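Local structure of protein SSD1 (Saccharomyces cerevisiae S288C, 7AM1) at residues I260-E265 with F283-K288; S303-I308 with E314-L319; A586-K591 with F599-A604; Q593-N598 with V621-L626. The protein binds mRNA and represses translation as a non-enzymatic member of the RNase II family, and is implicated in control of the cell-cycle G1 phase. All blocks are in the same frame, centred on the assembly; numbering follows the deposited sequence.

Interaction 1. Residues I260-E265 with F283-K288; sequences IAIPTE and FVASIK
I260 and I287 meet through the ends of their side chains, in a contact made wholly of apolar groups. The two ethyl branches cross at a slant, the CD1 methyl of I260 nearest CG1 of I287 at 3.5 Å. CD1 of I287 is a little further from the same methyl of I260, at 4.0 Å. In I260, chi1 of -57° sets CG1 anti to the carbonyl carbon and chi2 of 168° extends the branch, so that CD1 reaches I287, whose CA is 7.1 Å from the CA of I260. A second and looser touch follows two residues further along: CD1 of I262 comes to 4.5 Å from CB of A285. I260 and I262 project from the same side of strand 260-263, as alternation demands, and A285 and I287 do likewise on strand 281-289. No hydrogen bond joins the segments, whose backbones pair with other strands: I260 with F250, I262 with A248. The polar side chain of S286 points away and bonds to the carbonyl of Q219. In sheet order, strands 247-252 and 221-226 stand between these two, and F250, F221 and L225 help fill the interior. Because A261 also bonds to G299 of strand 298-307, the curled sheet closes into the five-stranded OB barrel expected of this cold-shock domain (CSD2), and I260-I287 and I262-A285 meet inside it.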
loop_
_atom_site.group_PDB
_atom_site.type_symbol
_atom_site.label_atom_id
_atom_site.label_comp_id
_atom_site.label_asym_id
_atom_site.label_seq_id
_atom_site.Cartn_x
_atom_site.Cartn_y
_atom_site.Cartn_z
ATOM N N ILE A 260 21.327 -12.706 -5.950
ATOM C CA ILE A 260 21.310 -13.342 -7.260
ATOM C C ILE A 260 22.740 -13.424 -7.767
ATOM O O ILE A 260 23.459 -12.417 -7.781
ATOM C CB ILE A 260 20.421 -12.581 -8.258
ATOM C CG1 ILE A 260 18.996 -12.450 -7.714
ATOM C CG2 ILE A 260 20.440 -13.291 -9.604
ATOM C CD1 ILE A 260 18.115 -11.475 -8.494
ATOM N N ALA A 261 23.153 -14.620 -8.168
ATOM C CA ALA A 261 24.467 -14.809 -8.761
ATOM C C ALA A 261 24.417 -14.377 -10.222
ATOM O O ALA A 261 23.596 -14.879 -10.997
ATOM C CB ALA A 261 24.909 -16.264 -8.636
ATOM N N ILE A 262 25.281 -13.442 -10.585
ATOM C CA ILE A 262 25.396 -12.949 -11.956
ATOM C C ILE A 262 26.730 -13.455 -12.501
ATOM O O ILE A 262 27.788 -13.059 -11.992
ATOM C CB ILE A 262 25.331 -11.418 -12.015
ATOM C CG1 ILE A 262 24.060 -10.886 -11.341
ATOM C CG2 ILE A 262 25.435 -10.951 -13.460
ATOM C CD1 ILE A 262 22.783 -11.296 -12.009
ATOM N N PRO A 263 26.740 -14.322 -13.510
ATOM C CA PRO A 263 28.019 -14.658 -14.150
ATOM C C PRO A 263 28.697 -13.387 -14.635
ATOM O O PRO A 263 28.098 -12.578 -15.350
ATOM C CB PRO A 263 27.608 -15.578 -15.304
ATOM C CG PRO A 263 26.319 -16.191 -14.846
ATOM C CD PRO A 263 25.623 -15.116 -14.057
ATOM N N THR A 264 29.958 -13.211 -14.241
ATOM C CA THR A 264 30.664 -11.967 -14.524
ATOM C C THR A 264 30.808 -11.694 -16.014
ATOM O O THR A 264 31.171 -10.573 -16.387
ATOM C CB THR A 264 32.038 -11.978 -13.856
ATOM O OG1 THR A 264 32.711 -13.206 -14.157
ATOM C CG2 THR A 264 31.890 -11.825 -12.350
ATOM N N GLU A 265 30.557 -12.686 -16.870
ATOM C CA GLU A 265 30.494 -12.431 -18.304
ATOM C C GLU A 265 29.338 -11.510 -18.676
ATOM O O GLU A 265 29.316 -10.998 -19.802
ATOM C CB GLU A 265 30.373 -13.753 -19.063
ATOM N N PHE A 283 21.470 -1.240 -10.696
ATOM C CA PHE A 283 21.226 -2.089 -11.850
ATOM C C PHE A 283 19.854 -2.736 -11.722
ATOM O O PHE A 283 19.270 -2.803 -10.637
ATOM C CB PHE A 283 22.300 -3.172 -11.976
ATOM C CG PHE A 283 23.687 -2.630 -12.192
ATOM C CD1 PHE A 283 24.482 -2.300 -11.110
ATOM C CD2 PHE A 283 24.195 -2.451 -13.467
ATOM C CE1 PHE A 283 25.762 -1.805 -11.291
ATOM C CE2 PHE A 283 25.478 -1.957 -13.654
ATOM C CZ PHE A 283 26.256 -1.631 -12.564
ATOM N N VAL A 284 19.340 -3.215 -12.848
ATOM C CA VAL A 284 18.143 -4.045 -12.878
ATOM C C VAL A 284 18.564 -5.443 -13.306
ATOM O O VAL A 284 19.331 -5.599 -14.265
ATOM C CB VAL A 284 17.074 -3.469 -13.821
ATOM C CG1 VAL A 284 15.845 -4.360 -13.831
ATOM C CG2 VAL A 284 16.693 -2.056 -13.391
ATOM N N ALA A 285 18.080 -6.456 -12.589
ATOM C CA ALA A 285 18.420 -7.845 -12.862
ATOM C C ALA A 285 17.151 -8.684 -12.955
ATOM O O ALA A 285 16.071 -8.273 -12.520
ATOM C CB ALA A 285 19.350 -8.411 -11.781
ATOM N N SER A 286 17.297 -9.874 -13.534
ATOM C CA SER A 286 16.232 -10.864 -13.579
ATOM C C SER A 286 16.793 -12.216 -13.166
ATOM O O SER A 286 17.986 -12.481 -13.322
ATOM C CB SER A 286 15.607 -10.975 -14.984
ATOM O OG SER A 286 14.885 -9.800 -15.315
ATOM N N ILE A 287 15.926 -13.063 -12.622
ATOM C CA ILE A 287 16.319 -14.407 -12.213
ATOM C C ILE A 287 16.045 -15.359 -13.369
ATOM O O ILE A 287 14.917 -15.441 -13.870
ATOM C CB ILE A 287 15.567 -14.835 -10.941
ATOM C CG1 ILE A 287 16.062 -14.022 -9.740
ATOM C CG2 ILE A 287 15.737 -16.326 -10.697
ATOM C CD1 ILE A 287 15.272 -14.245 -8.473
ATOM N N LYS A 288 17.075 -16.099 -13.777
ATOM C CA LYS A 288 17.009 -16.986 -14.932
ATOM C C LYS A 288 16.840 -18.452 -14.551
ATOM O O LYS A 288 16.113 -19.179 -15.230
ATOM C CB LYS A 288 18.259 -16.819 -15.798
ATOM C CG LYS A 288 17.939 -16.665 -17.275
ATOM C CD LYS A 288 19.174 -16.823 -18.152
ATOM C CE LYS A 288 18.808 -16.738 -19.629
ATOM N NZ LYS A 288 19.993 -16.886 -20.514
#

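Interaction 2. Residues S303-I308 with E314-L319; sequences SELGDI and EIDSIL
The apolar contact is L305 against the backbone of helix 311-321. Its CD1 presses on the S317 CA at 3.4 Å, tighter than usual for two carbons, and lies 3.5 Å from S317 CB. The other branch leans toward the preceding residue, D316, where L305 CD2 is 4.1 Å from D316 OD2. A chi1 of -65° turns the leucine fork toward the helix, one methyl on S317 and one beside the acid. A further packing contact lies where the E314 side chain passes the end of the strand: its aliphatic CG is 3.6 Å from the I308 carbonyl O, a buried acceptor that finds no hydrogen-bond partner in the model. The polar ends are engaged outside the contact, D316 in a salt bridge to R320 and S317 OG in a weak hydrogen bond with S222 OG. D316 also lies about 4 Å from a pentaethylene glycol molecule, probably from crystallisation. Helix 311-321 in turn meets helix 689-725 through E314 and I318. The whole is a strand-to-helix connection, in which the chain leaves strand 298-307 and the helix folds back to pack against this last strand of the OB-fold CSD2.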
loop_
_atom_site.group_PDB
_atom_site.type_symbol
_atom_site.label_atom_id
_atom_site.label_comp_id
_atom_site.label_asym_id
_atom_site.label_seq_id
_atom_site.Cartn_x
_atom_site.Cartn_y
_atom_site.Cartn_z
ATOM N N SER A 303 19.709 -3.842 -16.989
ATOM C CA SER A 303 20.001 -2.439 -17.220
ATOM C C SER A 303 20.916 -1.904 -16.130
ATOM O O SER A 303 21.007 -2.457 -15.030
ATOM C CB SER A 303 18.709 -1.607 -17.267
ATOM O OG SER A 303 17.785 -2.143 -18.198
ATOM N N GLU A 304 21.607 -0.818 -16.468
ATOM C CA GLU A 304 22.288 0.038 -15.506
ATOM C C GLU A 304 21.503 1.341 -15.426
ATOM O O GLU A 304 21.376 2.054 -16.428
ATOM C CB GLU A 304 23.732 0.304 -15.922
ATOM C CG GLU A 304 24.520 1.138 -14.921
ATOM C CD GLU A 304 25.957 1.350 -15.353
ATOM O OE1 GLU A 304 26.388 0.678 -16.316
ATOM O OE2 GLU A 304 26.658 2.176 -14.726
ATOM N N LEU A 305 20.970 1.645 -14.246
ATOM C CA LEU A 305 20.070 2.782 -14.108
ATOM C C LEU A 305 20.815 4.095 -13.889
ATOM O O LEU A 305 20.397 5.134 -14.411
ATOM C CB LEU A 305 19.094 2.538 -12.958
ATOM C CG LEU A 305 18.118 1.372 -13.135
ATOM C CD1 LEU A 305 17.126 1.352 -11.975
ATOM C CD2 LEU A 305 17.392 1.435 -14.474
ATOM N N GLY A 306 21.899 4.075 -13.112
ATOM C CA GLY A 306 22.665 5.267 -12.830
ATOM C C GLY A 306 22.969 5.383 -11.354
ATOM O O GLY A 306 22.883 4.405 -10.601
ATOM N N ASP A 307 23.324 6.598 -10.940
ATOM C CA ASP A 307 23.737 6.834 -9.564
ATOM C C ASP A 307 22.587 6.580 -8.597
ATOM O O ASP A 307 21.442 6.975 -8.836
ATOM C CB ASP A 307 24.264 8.262 -9.408
ATOM C CG ASP A 307 25.586 8.480 -10.130
ATOM O OD1 ASP A 307 26.310 7.488 -10.370
ATOM O OD2 ASP A 307 25.903 9.642 -10.458
ATOM N N ILE A 308 22.916 5.923 -7.483
ATOM C CA ILE A 308 21.911 5.416 -6.556
ATOM C C ILE A 308 21.084 6.537 -5.939
ATOM O O ILE A 308 19.909 6.335 -5.606
ATOM C CB ILE A 308 22.608 4.562 -5.479
ATOM C CG1 ILE A 308 21.582 3.834 -4.619
ATOM C CG2 ILE A 308 23.493 5.436 -4.603
ATOM C CD1 ILE A 308 22.198 2.801 -3.710
ATOM N N GLU A 314 16.308 7.426 -8.816
ATOM C CA GLU A 314 15.531 6.886 -7.706
ATOM C C GLU A 314 14.123 6.511 -8.151
ATOM O O GLU A 314 13.611 5.446 -7.785
ATOM C CB GLU A 314 15.483 7.903 -6.566
ATOM C CG GLU A 314 16.793 8.034 -5.796
ATOM C CD GLU A 314 16.769 9.163 -4.777
ATOM O OE1 GLU A 314 16.012 10.139 -4.983
ATOM O OE2 GLU A 314 17.513 9.080 -3.776
ATOM N N ILE A 315 13.484 7.371 -8.948
ATOM C CA ILE A 315 12.127 7.095 -9.404
ATOM C C ILE A 315 12.136 6.017 -10.480
ATOM O O ILE A 315 11.303 5.103 -10.472
ATOM C CB ILE A 315 11.457 8.385 -9.913
ATOM C CG1 ILE A 315 11.456 9.452 -8.818
ATOM C CG2 ILE A 315 10.035 8.087 -10.405
ATOM C CD1 ILE A 315 10.770 9.030 -7.533
ATOM N N ASP A 316 13.065 6.116 -11.434
ATOM C CA ASP A 316 13.194 5.078 -12.451
ATOM C C ASP A 316 13.398 3.713 -11.806
ATOM O O ASP A 316 12.826 2.712 -12.253
ATOM C CB ASP A 316 14.355 5.422 -13.385
ATOM C CG ASP A 316 14.326 4.632 -14.676
ATOM O OD1 ASP A 316 13.393 3.827 -14.870
ATOM O OD2 ASP A 316 15.244 4.822 -15.503
ATOM N N SER A 317 14.193 3.661 -10.734
ATOM C CA SER A 317 14.464 2.394 -10.062
ATOM C C SER A 317 13.216 1.847 -9.383
ATOM O O SER A 317 12.974 0.633 -9.399
ATOM C CB SER A 317 15.585 2.578 -9.040
ATOM O OG SER A 317 15.723 1.427 -8.229
ATOM N N ILE A 318 12.415 2.725 -8.776
ATOM C CA ILE A 318 11.154 2.292 -8.183
ATOM C C ILE A 318 10.244 1.704 -9.250
ATOM O O ILE A 318 9.615 0.660 -9.043
ATOM C CB ILE A 318 10.474 3.463 -7.444
ATOM C CG1 ILE A 318 11.257 3.791 -6.171
ATOM C CG2 ILE A 318 9.001 3.130 -7.144
ATOM C CD1 ILE A 318 10.872 5.093 -5.519
ATOM N N LEU A 319 10.165 2.355 -10.412
ATOM C CA LEU A 319 9.299 1.865 -11.478
ATOM C C LEU A 319 9.773 0.511 -11.995
ATOM O O LEU A 319 8.972 -0.421 -12.144
ATOM C CB LEU A 319 9.231 2.889 -12.612
ATOM C CG LEU A 319 8.389 4.140 -12.343
ATOM C CD1 LEU A 319 8.624 5.181 -13.422
ATOM C CD2 LEU A 319 6.908 3.795 -12.256
#

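Interaction 3. Residues A586-K591 with F599-A604; sequences ASFRKK and FDTNTA
R589 reaches from helix 582-595 across to T601 with one terminal nitrogen, NH1, doing the work. The arginine chain is extended from CG to NE, with CG anti to the backbone N (chi1 -173°), and this carries the guanidinium past the helix to the loop. There NH1 gives two hydrogen bonds: to T601 OG1 at 3.0 Å (140° at the hydrogen) and to F599 O at 3.1 Å (135°). Neither is straight, and both acceptors are tilted from the guanidinium plane, the carbonyl more so than the hydroxyl. OG1 of T601 sits in the crowded position between its own backbone N and carbonyl carbon. While this hydroxyl takes the hydrogen bond, the CG2 methyl of T601 packs against R589 NH1 at 3.5 Å and also reaches the F588 ring. It meets that ring at its edge, near the ring plane, with F588 CE2 4.3 Å from T601 CG2. In the loop itself D600 OD1 accepts a hydrogen bond from the backbone N of N602 at 2.7 Å, an Asx turn, and T603 caps the start of helix 604-612 at the E606 nitrogen. With an alanine at R589, T601 OG1 and F599 O would probably lose their shared donor and the loop a polar tie to helix 582-595. The D600 carboxylate, OD1 4.9 Å from NH1 of R589, makes no contact but could add a mild electrostatic attraction. One nitrogen of the charged guanidinium, bridging a hydroxyl and a backbone carbonyl, therefore ties the loop to helix 582-595 of the RNB domain without a salt bridge.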
loop_
_atom_site.group_PDB
_atom_site.type_symbol
_atom_site.label_atom_id
_atom_site.label_comp_id
_atom_site.label_asym_id
_atom_site.label_seq_id
_atom_site.Cartn_x
_atom_site.Cartn_y
_atom_site.Cartn_z
ATOM N N ALA A 586 -7.247 -13.077 15.880
ATOM C CA ALA A 586 -7.106 -13.316 17.312
ATOM C C ALA A 586 -6.025 -12.432 17.921
ATOM O O ALA A 586 -6.153 -12.001 19.072
ATOM C CB ALA A 586 -6.799 -14.794 17.560
ATOM N N SER A 587 -4.960 -12.145 17.167
ATOM C CA SER A 587 -3.930 -11.231 17.652
ATOM C C SER A 587 -4.459 -9.804 17.707
ATOM O O SER A 587 -4.245 -9.087 18.692
ATOM C CB SER A 587 -2.695 -11.307 16.756
ATOM O OG SER A 587 -2.211 -12.635 16.668
ATOM N N PHE A 588 -5.148 -9.378 16.647
ATOM C CA PHE A 588 -5.734 -8.043 16.616
ATOM C C PHE A 588 -6.704 -7.847 17.772
ATOM O O PHE A 588 -6.693 -6.805 18.439
ATOM C CB PHE A 588 -6.438 -7.815 15.277
ATOM C CG PHE A 588 -7.245 -6.551 15.226
ATOM C CD1 PHE A 588 -6.631 -5.333 15.001
ATOM C CD2 PHE A 588 -8.618 -6.581 15.400
ATOM C CE1 PHE A 588 -7.372 -4.163 14.955
ATOM C CE2 PHE A 588 -9.366 -5.414 15.354
ATOM C CZ PHE A 588 -8.740 -4.205 15.133
ATOM N N ARG A 589 -7.567 -8.834 18.010
ATOM C CA ARG A 589 -8.536 -8.722 19.093
ATOM C C ARG A 589 -7.840 -8.602 20.442
ATOM O O ARG A 589 -8.242 -7.792 21.285
ATOM C CB ARG A 589 -9.475 -9.927 19.077
ATOM C CG ARG A 589 -10.616 -9.809 20.063
ATOM C CD ARG A 589 -11.614 -10.952 19.926
ATOM N NE ARG A 589 -12.672 -10.843 20.927
ATOM C CZ ARG A 589 -13.731 -10.044 20.815
ATOM N NH1 ARG A 589 -13.885 -9.279 19.742
ATOM N NH2 ARG A 589 -14.638 -10.009 21.783
ATOM N N LYS A 590 -6.797 -9.403 20.671
ATOM C CA LYS A 590 -6.061 -9.305 21.926
ATOM C C LYS A 590 -5.480 -7.911 22.112
ATOM O O LYS A 590 -5.511 -7.358 23.218
ATOM C CB LYS A 590 -4.952 -10.356 21.974
ATOM C CG LYS A 590 -5.461 -11.784 21.953
ATOM N N LYS A 591 -4.951 -7.320 21.038
ATOM C CA LYS A 591 -4.369 -5.987 21.141
ATOM C C LYS A 591 -5.413 -4.965 21.581
ATOM O O LYS A 591 -5.204 -4.224 22.549
ATOM C CB LYS A 591 -3.745 -5.583 19.803
ATOM C CG LYS A 591 -2.474 -6.341 19.450
ATOM C CD LYS A 591 -2.057 -6.078 18.010
ATOM C CE LYS A 591 -0.797 -6.844 17.642
ATOM N NZ LYS A 591 -0.353 -6.540 16.251
ATOM N N PHE A 599 -15.161 -4.487 21.675
ATOM C CA PHE A 599 -16.230 -4.550 20.691
ATOM C C PHE A 599 -16.094 -5.807 19.834
ATOM O O PHE A 599 -15.042 -6.451 19.781
ATOM C CB PHE A 599 -16.246 -3.298 19.807
ATOM C CG PHE A 599 -14.957 -3.029 19.083
ATOM C CD1 PHE A 599 -14.599 -3.768 17.968
ATOM C CD2 PHE A 599 -14.120 -2.010 19.498
ATOM C CE1 PHE A 599 -13.420 -3.510 17.298
ATOM C CE2 PHE A 599 -12.941 -1.748 18.831
ATOM C CZ PHE A 599 -12.590 -2.501 17.730
ATOM N N ASP A 600 -17.184 -6.141 19.149
ATOM C CA ASP A 600 -17.261 -7.384 18.394
ATOM C C ASP A 600 -16.396 -7.305 17.142
ATOM O O ASP A 600 -16.423 -6.307 16.416
ATOM C CB ASP A 600 -18.718 -7.672 18.021
ATOM C CG ASP A 600 -18.871 -8.899 17.136
ATOM O OD1 ASP A 600 -17.914 -9.698 17.039
ATOM O OD2 ASP A 600 -19.952 -9.059 16.530
ATOM N N THR A 601 -15.624 -8.366 16.895
ATOM C CA THR A 601 -14.747 -8.450 15.733
ATOM C C THR A 601 -15.087 -9.640 14.843
ATOM O O THR A 601 -14.310 -9.965 13.938
ATOM C CB THR A 601 -13.276 -8.542 16.166
ATOM O OG1 THR A 601 -13.064 -9.746 16.917
ATOM C CG2 THR A 601 -12.884 -7.343 17.016
ATOM N N ASN A 602 -16.233 -10.290 15.067
ATOM C CA ASN A 602 -16.598 -11.496 14.333
ATOM C C ASN A 602 -17.062 -11.220 12.907
ATOM O O ASN A 602 -17.101 -12.153 12.096
ATOM C CB ASN A 602 -17.699 -12.246 15.088
ATOM N N THR A 603 -17.431 -9.978 12.589
ATOM C CA THR A 603 -17.826 -9.599 11.240
ATOM C C THR A 603 -17.211 -8.248 10.904
ATOM O O THR A 603 -16.979 -7.421 11.790
ATOM C CB THR A 603 -19.352 -9.504 11.072
ATOM O OG1 THR A 603 -19.872 -8.506 11.959
ATOM C CG2 THR A 603 -20.018 -10.843 11.361
ATOM N N ALA A 604 -16.949 -8.029 9.613
ATOM C CA ALA A 604 -16.528 -6.707 9.163
ATOM C C ALA A 604 -17.496 -5.644 9.655
ATOM O O ALA A 604 -17.085 -4.554 10.073
ATOM C CB ALA A 604 -16.440 -6.673 7.637
#

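Interaction 4. Residues Q593-N598 with V621-L626; sequences QNFGYN and VGIEIL
F595 pushes its ring into the hollow between I623 and L626, one turn apart on helix 617-629. CE2 of F595 is 3.5 Å from L626 CD1, and CZ follows at 3.9 Å from the same methyl, so the leucine end abuts one corner of the ring. CD2 of F595 lies 4.0 Å from I623 CG1, which meets the ring at its edge, near its plane, the two side chains sliding past each other in opposite directions. Y597 adds a second ring: the isoleucine CD1 comes to 3.9 Å from Y597 CD1 and reaches the ring obliquely, and the tyrosine ring edge also meets CB of F595. I623 thus fits the angle between the two rings, CG1 to F595 and CD1 to Y597. The chain supplies both aromatics within three residues: G596, with phi 106°, ends helix 582-595 in a Schellman motif, its N bonding to Q593 O at 2.9 Å, after which Y597 comes back onto the same isoleucine. Two RNB-domain helices are joined this way. L626 is also packed by F588 and K591, and it touches L739 of strand 732-741 as well. A serine in place of F595 would probably leave the hollow between I623 and L626 unfilled and free those chains to shift. I614 also touches I623 and Y597, and F595 reaches on to Q740 and E885.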
loop_
_atom_site.group_PDB
_atom_site.type_symbol
_atom_site.label_atom_id
_atom_site.label_comp_id
_atom_site.label_asym_id
_atom_site.label_seq_id
_atom_site.Cartn_x
_atom_site.Cartn_y
_atom_site.Cartn_z
ATOM N N GLN A 593 -8.209 -5.415 22.993
ATOM C CA GLN A 593 -8.705 -5.711 24.332
ATOM C C GLN A 593 -7.725 -5.221 25.391
ATOM O O GLN A 593 -8.137 -4.686 26.428
ATOM C CB GLN A 593 -8.977 -7.207 24.468
ATOM C CG GLN A 593 -10.264 -7.640 23.781
ATOM C CD GLN A 593 -10.604 -9.098 24.023
ATOM O OE1 GLN A 593 -9.729 -9.914 24.315
ATOM N NE2 GLN A 593 -11.887 -9.430 23.918
ATOM N N ASN A 594 -6.422 -5.380 25.146
ATOM C CA ASN A 594 -5.437 -4.779 26.036
ATOM C C ASN A 594 -5.623 -3.268 26.094
ATOM O O ASN A 594 -5.455 -2.653 27.154
ATOM C CB ASN A 594 -4.019 -5.125 25.579
ATOM C CG ASN A 594 -3.702 -6.601 25.723
ATOM O OD1 ASN A 594 -4.372 -7.324 26.460
ATOM N ND2 ASN A 594 -2.659 -7.052 25.032
ATOM N N PHE A 595 -5.985 -2.653 24.963
ATOM C CA PHE A 595 -6.268 -1.224 24.947
ATOM C C PHE A 595 -7.509 -0.875 25.763
ATOM O O PHE A 595 -7.669 0.284 26.157
ATOM C CB PHE A 595 -6.465 -0.726 23.510
ATOM C CG PHE A 595 -5.231 -0.808 22.646
ATOM C CD1 PHE A 595 -3.966 -0.926 23.201
ATOM C CD2 PHE A 595 -5.346 -0.745 21.266
ATOM C CE1 PHE A 595 -2.844 -0.990 22.395
ATOM C CE2 PHE A 595 -4.231 -0.810 20.458
ATOM C CZ PHE A 595 -2.977 -0.931 21.023
ATOM N N GLY A 596 -8.382 -1.848 26.024
ATOM C CA GLY A 596 -9.619 -1.613 26.743
ATOM C C GLY A 596 -10.866 -1.620 25.887
ATOM O O GLY A 596 -11.956 -1.368 26.415
ATOM N N TYR A 597 -10.750 -1.902 24.593
ATOM C CA TYR A 597 -11.897 -1.984 23.698
ATOM C C TYR A 597 -12.296 -3.446 23.534
ATOM O O TYR A 597 -11.466 -4.281 23.161
ATOM C CB TYR A 597 -11.571 -1.371 22.335
ATOM C CG TYR A 597 -11.220 0.098 22.388
ATOM C CD1 TYR A 597 -9.909 0.515 22.577
ATOM C CD2 TYR A 597 -12.200 1.068 22.244
ATOM C CE1 TYR A 597 -9.589 1.859 22.625
ATOM C CE2 TYR A 597 -11.890 2.410 22.288
ATOM C CZ TYR A 597 -10.587 2.802 22.480
ATOM O OH TYR A 597 -10.287 4.145 22.525
ATOM N N ASN A 598 -13.563 -3.748 23.809
ATOM C CA ASN A 598 -14.060 -5.118 23.761
ATOM C C ASN A 598 -15.199 -5.262 22.757
ATOM O O ASN A 598 -16.102 -6.078 22.945
ATOM C CB ASN A 598 -14.509 -5.577 25.151
ATOM C CG ASN A 598 -13.416 -5.431 26.202
ATOM O OD1 ASN A 598 -13.456 -4.524 27.036
ATOM N ND2 ASN A 598 -12.431 -6.323 26.163
ATOM N N VAL A 621 -6.794 5.881 14.632
ATOM C CA VAL A 621 -5.804 5.651 13.588
ATOM C C VAL A 621 -4.910 4.476 13.954
ATOM O O VAL A 621 -4.615 3.614 13.115
ATOM C CB VAL A 621 -4.986 6.934 13.351
ATOM C CG1 VAL A 621 -3.715 6.624 12.556
ATOM C CG2 VAL A 621 -5.840 7.973 12.640
ATOM N N GLY A 622 -4.478 4.414 15.214
ATOM C CA GLY A 622 -3.618 3.327 15.639
ATOM C C GLY A 622 -4.279 1.974 15.483
ATOM O O GLY A 622 -3.656 1.019 15.016
ATOM N N ILE A 623 -5.552 1.872 15.861
ATOM C CA ILE A 623 -6.252 0.598 15.732
ATOM C C ILE A 623 -6.450 0.246 14.261
ATOM O O ILE A 623 -6.355 -0.927 13.875
ATOM C CB ILE A 623 -7.579 0.640 16.513
ATOM C CG1 ILE A 623 -7.256 0.720 18.013
ATOM C CG2 ILE A 623 -8.455 -0.574 16.170
ATOM C CD1 ILE A 623 -8.459 0.657 18.932
ATOM N N GLU A 624 -6.695 1.245 13.409
ATOM C CA GLU A 624 -6.780 0.959 11.981
ATOM C C GLU A 624 -5.455 0.414 11.458
ATOM O O GLU A 624 -5.438 -0.524 10.651
ATOM C CB GLU A 624 -7.181 2.208 11.193
ATOM C CG GLU A 624 -7.429 1.912 9.711
ATOM C CD GLU A 624 -7.661 3.155 8.874
ATOM O OE1 GLU A 624 -7.681 4.270 9.437
ATOM O OE2 GLU A 624 -7.799 3.013 7.640
ATOM N N ILE A 625 -4.332 0.992 11.898
ATOM C CA ILE A 625 -3.030 0.479 11.480
ATOM C C ILE A 625 -2.911 -0.994 11.848
ATOM O O ILE A 625 -2.525 -1.829 11.023
ATOM C CB ILE A 625 -1.888 1.314 12.094
ATOM C CG1 ILE A 625 -1.820 2.697 11.434
ATOM C CG2 ILE A 625 -0.551 0.587 11.943
ATOM C CD1 ILE A 625 -0.930 3.704 12.172
ATOM N N LEU A 626 -3.275 -1.341 13.086
ATOM C CA LEU A 626 -3.211 -2.735 13.517
ATOM C C LEU A 626 -4.099 -3.625 12.654
ATOM O O LEU A 626 -3.693 -4.725 12.257
ATOM C CB LEU A 626 -3.615 -2.843 14.987
ATOM C CG LEU A 626 -2.715 -2.111 15.988
ATOM C CD1 LEU A 626 -3.250 -2.267 17.400
ATOM C CD2 LEU A 626 -1.285 -2.601 15.904
#

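In the fold
Interactions 1 and 2 belong to CSD2 and lie 16 Å apart, centre to centre, joined by the neighbouring strands 281-289 and 298-307: V284 N is 2.8 Å from S303 O, a probable hydrogen bond, and V284 CG2 is 3.7 Å from L305 CD1. Interaction 1 lies inside the barrel; interaction 2 packs helix 311-321 on its last strand, and of the four it is the one beside the bound pentaethylene glycol, near D316. Interactions 3 and 4 belong to the RNB domain, centres 9 Å apart, and share helix 582-595; F588 CE1 lies 3.6 Å from I623 O, so one ring serves both. The two pairs sit on opposite sides of the chain's centre, the nearest atoms of interactions 2 and 4 about 21 Å apart.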